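Long-range contact in possible flavin reductase (Haemophilus somnus 129PT, PDB 2R0X), which probably binds FMN and reduces riboflavin or related flavins at the expense of NADPH: residues 66-80 against 106-120. Residues are numbered along the deposited sequence; the frame is centred on the assembly and turned at random.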
ATOM      1  N   ARG A  66     -11.136  12.398 -13.252  1.00  9.40           N
ATOM      2  CA  ARG A  66     -10.945  10.981 -13.533  1.00  8.50           C
ATOM      3  C   ARG A  66      -9.587  10.574 -14.101  1.00  7.26           C
ATOM      4  O   ARG A  66      -9.438   9.514 -14.725  1.00  8.29           O
ATOM      5  CB  ARG A  66     -12.108  10.438 -14.338  1.00  9.65           C
ATOM      6  CG  ARG A  66     -13.404  10.512 -13.547  1.00 10.67           C
ATOM      7  CD  ARG A  66     -13.437   9.623 -12.299  1.00 11.50           C
ATOM      8  NE  ARG A  66     -13.408   8.212 -12.646  1.00 11.65           N
ATOM      9  CZ  ARG A  66     -14.498   7.486 -12.873  1.00 11.84           C
ATOM     10  NH1 ARG A  66     -15.715   7.981 -12.728  1.00 12.82           N
ATOM     11  NH2 ARG A  66     -14.346   6.244 -13.275  1.00 12.65           N
ATOM     12  N   VAL A  67      -8.580  11.381 -13.758  1.00  7.39           N
ATOM     13  CA  VAL A  67      -7.185  11.056 -14.013  1.00  6.82           C
ATOM     14  C   VAL A  67      -6.392  11.498 -12.805  1.00  5.87           C
ATOM     15  O   VAL A  67      -6.828  12.415 -12.087  1.00  6.83           O
ATOM     16  CB  VAL A  67      -6.654  11.752 -15.292  1.00  7.69           C
ATOM     17  CG1 VAL A  67      -7.319  11.134 -16.559  1.00  9.97           C
ATOM     18  CG2 VAL A  67      -6.837  13.257 -15.253  1.00  8.60           C
ATOM     19  N   LEU A  68      -5.248  10.866 -12.572  1.00  5.96           N
ATOM     20  CA  LEU A  68      -4.353  11.305 -11.512  1.00  5.75           C
ATOM     21  C   LEU A  68      -2.944  10.878 -11.889  1.00  5.93           C
ATOM     22  O   LEU A  68      -2.725   9.969 -12.664  1.00  6.63           O
ATOM     23  CB  LEU A  68      -4.776  10.772 -10.144  1.00  5.72           C
ATOM     24  CG  LEU A  68      -4.849   9.291  -9.874  1.00  5.92           C
ATOM     25  CD1 LEU A  68      -3.482   8.667  -9.688  1.00  6.28           C
ATOM     26  CD2 LEU A  68      -5.658   9.055  -8.611  1.00  7.19           C
HETATM   27  N   MSE A  69      -1.993  11.536 -11.231  1.00  5.35           N
HETATM   28  CA  MSE A  69      -0.576  11.179 -11.278  1.00  5.60           C
HETATM   29  C   MSE A  69      -0.125  10.778  -9.883  1.00  5.57           C
HETATM   30  O   MSE A  69      -0.363  11.542  -8.936  1.00  6.23           O
HETATM   31  CB  MSE A  69       0.218  12.397 -11.723  1.00  6.35           C
HETATM   32  CG  MSE A  69       1.723  12.180 -11.801  1.00  6.09           C
HETATM   33 SE   MSE A  69       2.395  11.306 -13.373  0.75  5.40          SE
HETATM   34  CE  MSE A  69       1.818  12.722 -14.595  1.00  7.76           C
ATOM     35  N   VAL A  70       0.508   9.616  -9.751  1.00  5.29           N
ATOM     36  CA  VAL A  70       1.174   9.250  -8.504  1.00  5.29           C
ATOM     37  C   VAL A  70       2.640   9.654  -8.657  1.00  4.65           C
ATOM     38  O   VAL A  70       3.343   9.114  -9.492  1.00  5.47           O
ATOM     39  CB  VAL A  70       1.059   7.754  -8.183  1.00  5.54           C
ATOM     40  CG1 VAL A  70       1.831   7.401  -6.926  1.00  6.02           C
ATOM     41  CG2 VAL A  70      -0.435   7.388  -8.005  1.00  6.28           C
ATOM     42  N   ASN A  71       3.061  10.619  -7.847  1.00  4.65           N
ATOM     43  CA  ASN A  71       4.461  11.081  -7.828  1.00  4.70           C
ATOM     44  C   ASN A  71       5.151  10.564  -6.571  1.00  4.49           C
ATOM     45  O   ASN A  71       4.918  11.101  -5.468  1.00  5.99           O
ATOM     46  CB  ASN A  71       4.479  12.622  -7.827  1.00  5.59           C
ATOM     47  CG  ASN A  71       3.801  13.212  -9.026  1.00  5.39           C
ATOM     48  OD1 ASN A  71       4.357  13.206 -10.133  1.00  6.22           O
ATOM     49  ND2 ASN A  71       2.599  13.730  -8.835  1.00  6.61           N
ATOM     50  N   THR A  72       5.892   9.494  -6.731  1.00  5.01           N
ATOM     51  CA  THR A  72       6.563   8.865  -5.582  1.00  4.58           C
ATOM     52  C   THR A  72       7.812   9.669  -5.230  1.00  4.97           C
ATOM     53  O   THR A  72       8.552  10.067  -6.136  1.00  6.10           O
ATOM     54  CB  THR A  72       6.914   7.422  -5.941  1.00  5.31           C
ATOM     55  OG1 THR A  72       5.748   6.730  -6.370  1.00  6.07           O
ATOM     56  CG2 THR A  72       7.564   6.686  -4.720  1.00  6.07           C
ATOM     57  N   LEU A  73       7.994   9.981  -3.956  1.00  5.70           N
ATOM     58  CA  LEU A  73       8.977  10.965  -3.533  1.00  5.18           C
ATOM     59  C   LEU A  73      10.348  10.364  -3.238  1.00  5.26           C
ATOM     60  O   LEU A  73      10.469   9.259  -2.705  1.00  5.51           O
ATOM     61  CB  LEU A  73       8.473  11.717  -2.306  1.00  5.04           C
ATOM     62  CG  LEU A  73       7.171  12.502  -2.458  1.00  5.82           C
ATOM     63  CD1 LEU A  73       6.904  13.301  -1.227  1.00  6.74           C
ATOM     64  CD2 LEU A  73       7.140  13.371  -3.709  1.00  6.73           C
ATOM     65  N   THR A  74      11.365  11.160  -3.553  1.00  5.98           N
ATOM     66  CA  THR A  74      12.731  10.853  -3.148  1.00  6.55           C
ATOM     67  C   THR A  74      12.936  11.265  -1.691  1.00  6.18           C
ATOM     68  O   THR A  74      12.182  12.037  -1.100  1.00  6.57           O
ATOM     69  CB  THR A  74      13.799  11.583  -3.979  1.00  6.82           C
ATOM     70  OG1 THR A  74      13.796  12.943  -3.586  1.00  7.34           O
ATOM     71  CG2 THR A  74      13.580  11.442  -5.504  1.00  7.81           C
ATOM     72  N   ALA A  75      14.047  10.804  -1.132  1.00  6.47           N
ATOM     73  CA  ALA A  75      14.446  11.102   0.255  1.00  6.83           C
ATOM     74  C   ALA A  75      14.642  12.574   0.466  1.00  7.00           C
ATOM     75  O   ALA A  75      14.604  13.015   1.615  1.00  9.66           O
ATOM     76  CB  ALA A  75      15.713  10.322   0.631  1.00  8.58           C
ATOM     77  N   GLU A  76      14.873  13.336  -0.615  1.00  6.85           N
ATOM     78  CA  GLU A  76      15.100  14.765  -0.548  1.00  7.14           C
ATOM     79  C   GLU A  76      13.832  15.580  -0.539  1.00  8.41           C
ATOM     80  O   GLU A  76      13.897  16.809  -0.403  1.00  9.57           O
ATOM     81  CB  GLU A  76      15.973  15.207  -1.728  1.00  9.01           C
ATOM     82  CG  GLU A  76      17.401  14.686  -1.672  1.00 10.88           C
ATOM     83  CD  GLU A  76      17.538  13.202  -1.960  1.00 12.80           C
ATOM     84  OE1 GLU A  76      16.931  12.661  -2.899  1.00 14.63           O
ATOM     85  OE2 GLU A  76      18.276  12.520  -1.209  1.00 15.49           O
ATOM     86  N   GLN A  77      12.658  14.954  -0.669  1.00  7.23           N
ATOM     87  CA  GLN A  77      11.400  15.677  -0.847  1.00  7.05           C
ATOM     88  C   GLN A  77      10.464  15.646   0.360  1.00  6.92           C
ATOM     89  O   GLN A  77       9.251  15.751   0.234  1.00  7.71           O
ATOM     90  CB  GLN A  77      10.697  15.148  -2.111  1.00  7.19           C
ATOM     91  CG  GLN A  77      11.447  15.554  -3.359  1.00  7.58           C
ATOM     92  CD  GLN A  77      10.903  14.944  -4.634  1.00  6.35           C
ATOM     93  OE1 GLN A  77      10.644  13.742  -4.735  1.00  6.79           O
ATOM     94  NE2 GLN A  77      10.803  15.766  -5.700  1.00  7.82           N
ATOM     95  N   SER A  78      11.015  15.515   1.569  1.00  7.67           N
ATOM     96  CA  SER A  78      10.168  15.493   2.744  1.00  8.52           C
ATOM     97  C   SER A  78       9.449  16.813   3.038  1.00  7.75           C
ATOM     98  O   SER A  78       8.331  16.787   3.543  1.00  7.97           O
ATOM     99  CB  SER A  78      10.937  15.033   3.977  1.00 10.59           C
ATOM    100  OG  SER A  78      11.959  15.914   4.362  1.00 11.32           O
ATOM    101  N   SER A  79      10.048  17.980   2.751  0.50  8.33           N
ATOM    102  CA  SER A  79       9.314  19.240   2.927  0.50  8.80           C
ATOM    103  C   SER A  79       8.117  19.249   1.997  0.50  7.78           C
ATOM    104  O   SER A  79       7.023  19.601   2.406  0.50  8.03           O
ATOM    105  CB  SER A  79      10.214  20.474   2.731  0.50 10.66           C
ATOM    106  OG  SER A  79       9.485  21.690   2.773  0.70 15.89           O
ATOM    107  N   LEU A  80       8.311  18.811   0.756  1.00  7.92           N
ATOM    108  CA  LEU A  80       7.209  18.806  -0.194  1.00  8.32           C
ATOM    109  C   LEU A  80       6.076  17.903   0.304  1.00  7.44           C
ATOM    110  O   LEU A  80       4.883  18.224   0.165  1.00  7.82           O
ATOM    111  CB  LEU A  80       7.707  18.424  -1.581  1.00  9.55           C
ATOM    112  CG  LEU A  80       6.789  18.791  -2.716  1.00 10.82           C
ATOM    113  CD1 LEU A  80       6.664  20.311  -2.868  1.00 10.22           C
ATOM    114  CD2 LEU A  80       7.370  18.150  -3.972  1.00 12.65           C
ATOM    115  N   SER A 106      -2.469  15.482 -15.659  1.00  7.33           N
ATOM    116  CA  SER A 106      -2.199  15.526 -14.234  1.00  6.14           C
ATOM    117  C   SER A 106      -0.744  15.989 -14.031  1.00  7.08           C
ATOM    118  O   SER A 106       0.164  15.535 -14.756  1.00  7.15           O
ATOM    119  CB  SER A 106      -2.378  14.144 -13.606  1.00  6.54           C
ATOM    120  OG  SER A 106      -3.701  13.701 -13.779  1.00  7.70           O
ATOM    121  N   PRO A 107      -0.476  16.872 -13.074  1.00  7.04           N
ATOM    122  CA  PRO A 107       0.881  17.410 -12.928  1.00  7.27           C
ATOM    123  C   PRO A 107       1.913  16.357 -12.511  1.00  6.22           C
ATOM    124  O   PRO A 107       1.737  15.643 -11.521  1.00  7.29           O
ATOM    125  CB  PRO A 107       0.719  18.459 -11.843  1.00 10.10           C
ATOM    126  CG  PRO A 107      -0.692  18.800 -11.823  1.00 10.45           C
ATOM    127  CD  PRO A 107      -1.442  17.621 -12.281  1.00  7.64           C
HETATM  128  N   MSE A 108       2.981  16.268 -13.306  1.00  6.13           N
HETATM  129  CA  MSE A 108       4.113  15.415 -13.057  1.00  7.07           C
HETATM  130  C   MSE A 108       5.170  16.150 -12.287  1.00  6.34           C
HETATM  131  O   MSE A 108       5.683  17.168 -12.750  1.00  7.02           O
HETATM  132  CB  MSE A 108       4.724  14.931 -14.357  1.00  7.59           C
HETATM  133  CG  MSE A 108       5.671  13.777 -14.183  1.00 10.93           C
HETATM  134 SE   MSE A 108       6.900  13.417 -15.596  0.75  8.74          SE
HETATM  135  CE  MSE A 108       8.474  14.174 -14.834  1.00 14.77           C
ATOM    136  N   LEU A 109       5.522  15.648 -11.110  1.00  5.88           N
ATOM    137  CA  LEU A 109       6.529  16.252 -10.279  1.00  5.77           C
ATOM    138  C   LEU A 109       7.903  15.939 -10.870  1.00  6.27           C
ATOM    139  O   LEU A 109       8.314  14.782 -10.987  1.00  7.25           O
ATOM    140  CB  LEU A 109       6.439  15.639  -8.864  1.00  6.43           C
ATOM    141  CG  LEU A 109       7.522  16.092  -7.856  1.00  6.15           C
ATOM    142  CD1 LEU A 109       7.530  17.589  -7.698  1.00  8.02           C
ATOM    143  CD2 LEU A 109       7.283  15.403  -6.541  1.00  7.92           C
ATOM    144  N   GLN A 110       8.634  17.002 -11.193  0.50  6.42           N
ATOM    145  CA  GLN A 110      10.022  16.892 -11.582  0.50  6.48           C
ATOM    146  C   GLN A 110      10.893  16.435 -10.409  0.50  6.65           C
ATOM    147  O   GLN A 110      10.649  16.800  -9.252  0.50  7.24           O
ATOM    148  CB  GLN A 110      10.496  18.242 -12.150  0.50  6.43           C
ATOM    149  CG  GLN A 110       9.859  18.571 -13.495  0.50  7.46           C
ATOM    150  CD  GLN A 110      10.258  17.603 -14.572  0.50  7.80           C
ATOM    151  OE1 GLN A 110      11.431  17.300 -14.714  0.50 11.63           O
ATOM    152  NE2 GLN A 110       9.297  17.094 -15.320  0.50  9.34           N
ATOM    153  N   ASP A 111      11.950  15.696 -10.753  1.00  7.39           N
ATOM    154  CA  ASP A 111      12.889  15.209  -9.751  1.00  8.43           C
ATOM    155  C   ASP A 111      12.259  14.232  -8.747  1.00  7.15           C
ATOM    156  O   ASP A 111      12.797  14.034  -7.669  1.00  8.61           O
ATOM    157  CB  ASP A 111      13.577  16.391  -9.011  1.00  9.99           C
ATOM    158  CG  ASP A 111      15.054  16.179  -8.699  1.00 10.49           C
ATOM    159  OD1 ASP A 111      15.663  15.208  -9.182  1.00 13.20           O
ATOM    160  OD2 ASP A 111      15.600  17.026  -7.941  1.00 13.81           O
ATOM    161  N   ALA A 112      11.153  13.612  -9.111  1.00  7.57           N
ATOM    162  CA  ALA A 112      10.541  12.588  -8.285  1.00  7.12           C
ATOM    163  C   ALA A 112      11.261  11.249  -8.432  1.00  6.89           C
ATOM    164  O   ALA A 112      12.018  11.007  -9.360  1.00  8.89           O
ATOM    165  CB  ALA A 112       9.076  12.419  -8.648  1.00  8.69           C
ATOM    166  N   LEU A 113      10.975  10.310  -7.542  1.00  5.90           N
ATOM    167  CA  LEU A 113      11.501   8.974  -7.628  1.00  5.71           C
ATOM    168  C   LEU A 113      10.861   8.195  -8.787  1.00  5.82           C
ATOM    169  O   LEU A 113      11.523   7.463  -9.512  1.00  7.04           O
ATOM    170  CB  LEU A 113      11.304   8.232  -6.321  1.00  6.00           C
ATOM    171  CG  LEU A 113      12.058   6.920  -6.167  1.00  6.67           C
ATOM    172  CD1 LEU A 113      13.513   7.241  -5.880  1.00  9.07           C
ATOM    173  CD2 LEU A 113      11.442   6.072  -5.050  1.00  8.14           C
ATOM    174  N   ILE A 114       9.539   8.322  -8.905  1.00  5.64           N
ATOM    175  CA  ILE A 114       8.747   7.624  -9.920  1.00  6.21           C
ATOM    176  C   ILE A 114       7.525   8.470 -10.198  1.00  5.60           C
ATOM    177  O   ILE A 114       7.034   9.128  -9.295  1.00  6.13           O
ATOM    178  CB  ILE A 114       8.229   6.201  -9.443  1.00  6.08           C
ATOM    179  CG1 ILE A 114       9.120   5.549  -8.376  1.00  7.77           C
ATOM    180  CG2 ILE A 114       8.071   5.300 -10.643  1.00  7.75           C
ATOM    181  CD1 ILE A 114       8.486   4.350  -7.697  1.00  7.59           C
ATOM    182  N   ASN A 115       7.028   8.407 -11.424  1.00  5.70           N
ATOM    183  CA  ASN A 115       5.819   9.084 -11.823  1.00  6.00           C
ATOM    184  C   ASN A 115       4.913   8.116 -12.584  1.00  5.84           C
ATOM    185  O   ASN A 115       5.327   7.582 -13.608  1.00  7.53           O
ATOM    186  CB  ASN A 115       6.103  10.310 -12.713  1.00  7.25           C
ATOM    187  CG  ASN A 115       7.180  11.245 -12.133  1.00  6.82           C
ATOM    188  OD1 ASN A 115       8.364  11.111 -12.466  1.00  8.64           O
ATOM    189  ND2 ASN A 115       6.770  12.205 -11.312  1.00  6.63           N
ATOM    190  N   PHE A 116       3.726   7.859 -12.056  1.00  5.13           N
ATOM    191  CA  PHE A 116       2.748   6.988 -12.706  1.00  5.61           C
ATOM    192  C   PHE A 116       1.532   7.809 -13.091  1.00  5.90           C
ATOM    193  O   PHE A 116       0.825   8.313 -12.242  1.00  6.28           O
ATOM    194  CB  PHE A 116       2.260   5.890 -11.758  1.00  6.63           C
ATOM    195  CG  PHE A 116       3.313   5.033 -11.120  1.00  6.18           C
ATOM    196  CD1 PHE A 116       3.894   5.392  -9.922  1.00  7.13           C
ATOM    197  CD2 PHE A 116       3.667   3.836 -11.675  1.00  7.91           C
ATOM    198  CE1 PHE A 116       4.817   4.549  -9.290  1.00  7.06           C
ATOM    199  CE2 PHE A 116       4.573   2.982 -11.015  1.00  9.66           C
ATOM    200  CZ  PHE A 116       5.133   3.377  -9.835  1.00  8.48           C
ATOM    201  N   ASP A 117       1.318   7.985 -14.403  1.00  6.01           N
ATOM    202  CA  ASP A 117       0.161   8.764 -14.898  1.00  5.95           C
ATOM    203  C   ASP A 117      -0.969   7.791 -15.187  1.00  5.27           C
ATOM    204  O   ASP A 117      -0.734   6.800 -15.833  1.00  6.36           O
ATOM    205  CB  ASP A 117       0.565   9.520 -16.181  1.00  6.08           C
ATOM    206  CG  ASP A 117      -0.330  10.712 -16.447  1.00  6.28           C
ATOM    207  OD1 ASP A 117      -1.186  11.021 -15.603  1.00  7.02           O
ATOM    208  OD2 ASP A 117      -0.144  11.344 -17.515  1.00  8.62           O
ATOM    209  N   CYS A 118      -2.141   8.094 -14.642  1.00  5.62           N
ATOM    210  CA  CYS A 118      -3.221   7.128 -14.560  1.00  6.86           C
ATOM    211  C   CYS A 118      -4.579   7.681 -14.926  1.00  6.17           C
ATOM    212  O   CYS A 118      -4.896   8.846 -14.776  1.00  7.10           O
ATOM    213  CB  CYS A 118      -3.332   6.612 -13.121  1.00  6.71           C
ATOM    214  SG  CYS A 118      -1.843   5.917 -12.372  1.00  7.82           S
ATOM    215  N   GLU A 119      -5.394   6.736 -15.399  1.00  6.67           N
ATOM    216  CA  GLU A 119      -6.823   6.941 -15.551  1.00  6.63           C
ATOM    217  C   GLU A 119      -7.540   6.297 -14.385  1.00  7.13           C
ATOM    218  O   GLU A 119      -7.224   5.167 -14.023  1.00  9.21           O
ATOM    219  CB  GLU A 119      -7.319   6.303 -16.863  1.00  8.01           C
ATOM    220  CG  GLU A 119      -6.789   7.036 -18.102  1.00  9.63           C
ATOM    221  CD  GLU A 119      -7.015   6.336 -19.417  1.00 10.23           C
ATOM    222  OE1 GLU A 119      -7.469   5.167 -19.451  1.00 14.08           O
ATOM    223  OE2 GLU A 119      -6.661   6.979 -20.437  1.00 12.06           O
ATOM    224  N   ILE A 120      -8.509   7.004 -13.794  1.00  7.28           N
ATOM    225  CA  ILE A 120      -9.256   6.461 -12.633  1.00  8.02           C
ATOM    226  C   ILE A 120     -10.392   5.690 -13.254  1.00  7.56           C
ATOM    227  O   ILE A 120     -11.432   6.247 -13.604  1.00  9.86           O
ATOM    228  CB  ILE A 120      -9.759   7.569 -11.712  1.00  8.50           C
ATOM    229  CG1 ILE A 120      -8.601   8.439 -11.194  1.00  9.48           C
ATOM    230  CG2 ILE A 120     -10.559   6.968 -10.525  1.00  9.55           C
ATOM    231  CD1 ILE A 120      -9.007   9.590 -10.355  1.00 10.18           C
TER
HETATM  232  O   HOH W   1      14.339  14.794  -5.563  1.00 11.12           O
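Asn71 and Asn115 face each other across a non-hydrogen-bonded pair of the antiparallel strands 67-72 and 114-120, and their amides, with planes 70° apart, organise the middle of the contact. Asn115 ND2 gives one proton, within its own amide plane, to an in-plane lone pair of Asn71 OD1 (2.9 Å) and another to Leu109 O. The same OD1 takes a nearly straight bond from Leu109 N at 2.9 Å, this donor standing above the carbonyl plane. Asn71 ND2 bonds Ile21 O on strand 17-25, so both ends of the amide are held and strand 108-109 is pinned over this face of the sheet.

Beside them on that face, selenomethionine Met69 leaves its backbone with CG anti to N (chi1 179°), then bends twice, bringing CE to 3.5 Å from Asp117 CG and 3.7 Å from Met108 CB. The Asp117 carboxylate itself is held by Thr103 N and Thr104 OG1. On the other face, Val70 CB approaches the ring atom CD1 of Phe116 at 4.1 Å, Thr72 OG1, hydrogen-bonded to His20 ND1 of strand 17-25, lies at the ring's edge, and Leu68 CD2 packs on Ile120 CD1.

At one end the folded Arg66 side chain grips Ile120 O side-on through NE and NH2, both 2.9 Å away and close to the guanidinium plane. At the other, Thr72 O receives Leu113 N at 2.8 Å and, weakly, Ile114 N: a classic beta bulge. The pairing joins neighbouring strands of the split barrel-like fold of flavin reductase-like, FMN-binding domains.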